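Local coordinates for protein pyruvate carboxylase n-terminal domain (Aquifex aeolicus, PDB 1ULZ) that serves as the biotin carboxylase subunit of a pyruvate carboxylase, has an ATP-grasp domain, and forms a two-chain assembly in this structure, at residues 358-363 against 403-408; 332-337 against 396-401. The protein carries 1 engineered substitution. One frame throughout, in Å; residues are numbered along the deposited sequence.

Contact 1: 358-363 against 403-408. Unlike the reference sequence in segment 403-408: Ala-405 (reference Val).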
# COMPACT_ATOMS: atom_id res chain seq x y z
N TYR A 358 15.02 -7.38 2.97
CA TYR A 358 13.77 -7.25 3.71
C TYR A 358 13.01 -6.04 3.20
O TYR A 358 13.51 -4.92 3.21
CB TYR A 358 14.01 -7.13 5.22
CG TYR A 358 12.74 -6.83 5.99
CD1 TYR A 358 12.43 -5.53 6.38
CD2 TYR A 358 11.82 -7.84 6.28
CE1 TYR A 358 11.24 -5.24 7.02
CE2 TYR A 358 10.63 -7.56 6.92
CZ TYR A 358 10.34 -6.25 7.29
OH TYR A 358 9.14 -5.95 7.89
N VAL A 359 11.78 -6.28 2.76
CA VAL A 359 10.92 -5.24 2.21
C VAL A 359 10.00 -4.65 3.26
O VAL A 359 9.26 -5.37 3.93
CB VAL A 359 10.05 -5.81 1.06
CG1 VAL A 359 9.25 -4.70 0.42
CG2 VAL A 359 10.93 -6.50 0.03
N PRO A 360 10.05 -3.32 3.44
CA PRO A 360 9.19 -2.67 4.43
C PRO A 360 7.75 -2.64 3.97
O PRO A 360 7.47 -2.64 2.76
CB PRO A 360 9.79 -1.27 4.54
CG PRO A 360 10.34 -1.03 3.16
CD PRO A 360 10.99 -2.37 2.84
N GLY A 361 6.83 -2.63 4.93
CA GLY A 361 5.41 -2.61 4.63
C GLY A 361 4.63 -1.94 5.75
O GLY A 361 5.10 -1.83 6.89
N GLY A 362 3.42 -1.50 5.44
CA GLY A 362 2.59 -0.86 6.43
C GLY A 362 1.64 0.14 5.81
O GLY A 362 1.54 0.25 4.58
N PHE A 363 0.94 0.88 6.66
CA PHE A 363 -0.02 1.90 6.25
C PHE A 363 0.68 2.97 5.39
O PHE A 363 1.68 3.56 5.82
CB PHE A 363 -0.63 2.52 7.51
CG PHE A 363 -1.68 3.58 7.24
CD1 PHE A 363 -1.36 4.74 6.56
CD2 PHE A 363 -2.97 3.41 7.71
CE1 PHE A 363 -2.31 5.73 6.37
CE2 PHE A 363 -3.93 4.40 7.52
CZ PHE A 363 -3.60 5.56 6.85
N ARG A 403 11.30 8.17 5.26
CA ARG A 403 12.53 7.93 6.02
C ARG A 403 12.42 6.67 6.90
O ARG A 403 13.37 5.89 6.98
CB ARG A 403 12.88 9.14 6.89
CG ARG A 403 14.16 8.94 7.69
CD ARG A 403 14.73 10.25 8.19
NE ARG A 403 13.94 10.86 9.25
CZ ARG A 403 14.02 10.53 10.54
NH1 ARG A 403 14.87 9.58 10.93
NH2 ARG A 403 13.27 11.15 11.43
N ALA A 404 11.26 6.49 7.53
CA ALA A 404 11.03 5.33 8.39
C ALA A 404 11.04 4.03 7.57
O ALA A 404 11.53 3.01 8.03
CB ALA A 404 9.70 5.47 9.14
N ALA A 405 10.48 4.09 6.37
CA ALA A 405 10.46 2.92 5.50
C ALA A 405 11.88 2.61 5.03
O ALA A 405 12.32 1.46 5.08
CB ALA A 405 9.55 3.19 4.29
N LEU A 406 12.60 3.64 4.60
CA LEU A 406 13.98 3.49 4.14
C LEU A 406 14.89 2.93 5.23
O LEU A 406 15.72 2.07 4.97
CB LEU A 406 14.54 4.84 3.65
CG LEU A 406 13.96 5.37 2.33
CD1 LEU A 406 14.41 6.82 2.11
CD2 LEU A 406 14.42 4.49 1.19
N GLU A 407 14.72 3.42 6.46
CA GLU A 407 15.54 2.96 7.58
C GLU A 407 15.29 1.49 7.91
O GLU A 407 16.11 0.85 8.56
CB GLU A 407 15.29 3.84 8.83
CG GLU A 407 15.75 5.29 8.66
CD GLU A 407 15.54 6.15 9.90
OE1 GLU A 407 14.66 5.83 10.72
OE2 GLU A 407 16.25 7.16 10.06
N THR A 408 14.17 0.93 7.46
CA THR A 408 13.86 -0.47 7.74
C THR A 408 14.08 -1.38 6.54
O THR A 408 13.81 -2.57 6.61
CB THR A 408 12.40 -0.65 8.21
OG1 THR A 408 11.51 -0.28 7.14
CG2 THR A 408 12.12 0.22 9.42
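Pro-360 sets the side of its ring against segment 403-408, at the C-terminal end of helix 395-407, meeting both Thr-408 and Ala-405. Pro-360 CB lies 3.3 Å from Thr-408 OG1, and Pro-360 CG 3.7 Å from Ala-405 O. Ala-405 is the engineered residue, and its methyl adds a looser apolar touch, with Pro-360 CG to Ala-405 CB at 4.4 Å. Tyr-358 adds a separate contact, its ring offering an edge: Tyr-358 CD1 approaches Thr-408 O at 3.3 Å, and the oxygen lies near the plane of the ring, so C-H groups rather than the pi face meet the carbonyl. With CG placed opposite the backbone N, the tyrosine ring comes alongside the end of segment 403-408.

Within its own chain the threonine hydroxyl is held by Ala-405 O. Thr-408 OG1 donates to it at 2.8 Å, the C=O...donor angle being 120° and the donor tilted 28° from the carbonyl plane; Thr-408 N reaches Ala-405 O at 3.1 Å from the same face. Two donors thus grip one carbonyl, and chi1 of 64° turns OG1 back toward the helix to make this possible.

Further out, the backbone of Tyr-358 is hydrogen-bonded to that of Glu-410. The second subunit closes over this contact: the phenol OH of Tyr-358 is hydrogen-bonded to His-369 O of that subunit, and Thr-408 OG1 has a second partner in NH2 of its Arg-19, which also packs on Pro-360. The loop between strands 357-358 and 365-369 is therefore packed against the end of helix 395-407 within the biotin carboxylase C-terminal domain, and the arrangement lies at the dimer interface of this biotin carboxylase.

Contact 2: 332-337 against 396-401; sequences YAIECR and DEAVER
Ile-334 and Ala-398 carry the apolar packing between strand 332-337 and helix 396-401. The delta methyl of Ile-334 does the touching: Ile-334 CD1 lies 3.8 Å from Ala-398 CB and 3.7 Å from Ala-398 C, and thus rests on the helix backbone as well as on the methyl. Ile-334 CD1 also extends to Val-399 CG2 at 4.1 Å, a more glancing touch from a residue whose CB points off the strand. An extended chain (chi2 171°) carries CD1 across to the helix. Tyr-332, on this same side of the strand, contributes near its backbone: Tyr-332 CB is 4.4 Å and Tyr-332 O 3.9 Å from Ala-398 CB, while the phenol ring leads off. Val-238 and Ile-240 of strand 235-241 also touch the Ile-334 side chain, extending the apolar layer.

The backbone polar groups of Tyr-332 and Ile-334 pair with strand 384-392, at Ala-392 and Thr-390 respectively. Ala-398 O receives a weak hydrogen bond from Thr-390 OG1.

Strand and helix run in roughly the same direction, 31° apart, and their short axes approach to 8.1 Å, a distance bridged by Ile-334 and Ala-398. Contact between the two segments therefore rests on van der Waals packing of aliphatic carbons and backbone atoms, and the small side chain of Ala-398 is consistent with so close an approach.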
# COMPACT_ATOMS: atom_id res chain seq x y z
N TYR A 332 -0.06 13.60 -0.13
CA TYR A 332 1.17 13.59 -0.91
C TYR A 332 1.84 12.22 -0.96
O TYR A 332 1.79 11.44 -0.00
CB TYR A 332 2.17 14.59 -0.34
CG TYR A 332 1.69 16.01 -0.39
CD1 TYR A 332 0.85 16.51 0.59
CD2 TYR A 332 2.05 16.85 -1.44
CE1 TYR A 332 0.38 17.81 0.54
CE2 TYR A 332 1.59 18.15 -1.51
CZ TYR A 332 0.75 18.62 -0.52
OH TYR A 332 0.29 19.91 -0.58
N ALA A 333 2.47 11.94 -2.09
CA ALA A 333 3.18 10.68 -2.28
C ALA A 333 4.60 10.96 -2.72
O ALA A 333 4.86 11.88 -3.51
CB ALA A 333 2.47 9.83 -3.33
N ILE A 334 5.53 10.17 -2.20
CA ILE A 334 6.93 10.32 -2.54
C ILE A 334 7.46 8.98 -3.03
O ILE A 334 7.09 7.93 -2.50
CB ILE A 334 7.77 10.73 -1.32
CG1 ILE A 334 7.22 12.02 -0.72
CG2 ILE A 334 9.22 10.89 -1.74
CD1 ILE A 334 7.84 12.39 0.61
N GLU A 335 8.31 9.01 -4.05
CA GLU A 335 8.91 7.79 -4.57
C GLU A 335 10.43 7.93 -4.63
O GLU A 335 10.95 8.90 -5.19
CB GLU A 335 8.39 7.43 -5.96
CG GLU A 335 9.03 6.15 -6.51
CD GLU A 335 8.59 5.82 -7.93
OE1 GLU A 335 9.16 6.40 -8.88
OE2 GLU A 335 7.68 4.98 -8.10
N CYS A 336 11.12 6.96 -4.06
CA CYS A 336 12.58 6.94 -4.06
C CYS A 336 13.06 5.73 -4.84
O CYS A 336 12.56 4.62 -4.65
CB CYS A 336 13.11 6.85 -2.63
SG CYS A 336 12.73 8.25 -1.60
N ARG A 337 14.04 5.95 -5.71
CA ARG A 337 14.58 4.86 -6.49
C ARG A 337 15.70 4.15 -5.73
O ARG A 337 16.72 4.75 -5.40
CB ARG A 337 15.06 5.37 -7.85
CG ARG A 337 13.98 6.15 -8.58
CD ARG A 337 14.19 6.16 -10.08
NE ARG A 337 13.17 6.97 -10.74
CZ ARG A 337 13.08 7.11 -12.06
NH1 ARG A 337 13.94 6.50 -12.86
NH2 ARG A 337 12.13 7.88 -12.57
N ASP A 396 5.05 16.85 5.45
CA ASP A 396 5.99 16.39 6.47
C ASP A 396 5.76 14.95 6.90
O ASP A 396 6.72 14.23 7.17
CB ASP A 396 5.98 17.31 7.70
CG ASP A 396 7.15 17.02 8.63
OD1 ASP A 396 6.95 16.35 9.67
OD2 ASP A 396 8.28 17.44 8.30
N GLU A 397 4.50 14.53 6.95
CA GLU A 397 4.20 13.15 7.33
C GLU A 397 4.69 12.18 6.27
O GLU A 397 5.13 11.08 6.58
CB GLU A 397 2.70 12.97 7.53
CG GLU A 397 2.12 13.86 8.59
CD GLU A 397 0.66 13.57 8.84
OE1 GLU A 397 0.36 12.66 9.64
OE2 GLU A 397 -0.19 14.24 8.22
N ALA A 398 4.60 12.59 5.01
CA ALA A 398 5.04 11.76 3.90
C ALA A 398 6.55 11.61 3.96
O ALA A 398 7.09 10.53 3.70
CB ALA A 398 4.62 12.38 2.57
N VAL A 399 7.23 12.70 4.30
CA VAL A 399 8.69 12.68 4.41
C VAL A 399 9.12 11.72 5.52
O VAL A 399 10.00 10.89 5.32
CB VAL A 399 9.24 14.09 4.73
CG1 VAL A 399 10.75 14.03 4.94
CG2 VAL A 399 8.90 15.05 3.59
N GLU A 400 8.48 11.84 6.68
CA GLU A 400 8.81 10.98 7.81
C GLU A 400 8.44 9.52 7.53
O GLU A 400 9.15 8.62 7.98
CB GLU A 400 8.10 11.47 9.08
CG GLU A 400 8.60 12.83 9.55
CD GLU A 400 10.12 12.88 9.71
OE1 GLU A 400 10.73 13.89 9.29
OE2 GLU A 400 10.71 11.92 10.25
N ARG A 401 7.36 9.29 6.79
CA ARG A 401 6.98 7.92 6.46
C ARG A 401 8.05 7.31 5.56
O ARG A 401 8.45 6.16 5.76
CB ARG A 401 5.63 7.86 5.75
CG ARG A 401 5.18 6.44 5.41
CD ARG A 401 4.01 6.01 6.30
NE ARG A 401 2.77 6.60 5.84
CZ ARG A 401 1.68 6.78 6.58
NH1 ARG A 401 0.61 7.34 6.02
NH2 ARG A 401 1.65 6.44 7.87

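How the contacts relate
Both contacts use helix 395-407, contact 2 through its earlier turns and contact 1 through its last residues, and their centres lie about 11 Å apart. Both are buried, but the centre of contact 2 lies nearer the chain's centre, about 18 Å against about 24 Å for contact 1. The chemistry differs with the place: aliphatic groups against the antiparallel sheet in contact 2, but ring C-H groups and backbone or hydroxyl oxygens in contact 1, where the second subunit supplies polar partners. Phe-363 O and Arg-401 NE, 3.2 Å apart, bring the two directly together, and Arg-401 also forms a salt bridge with Glu-23 of the second subunit.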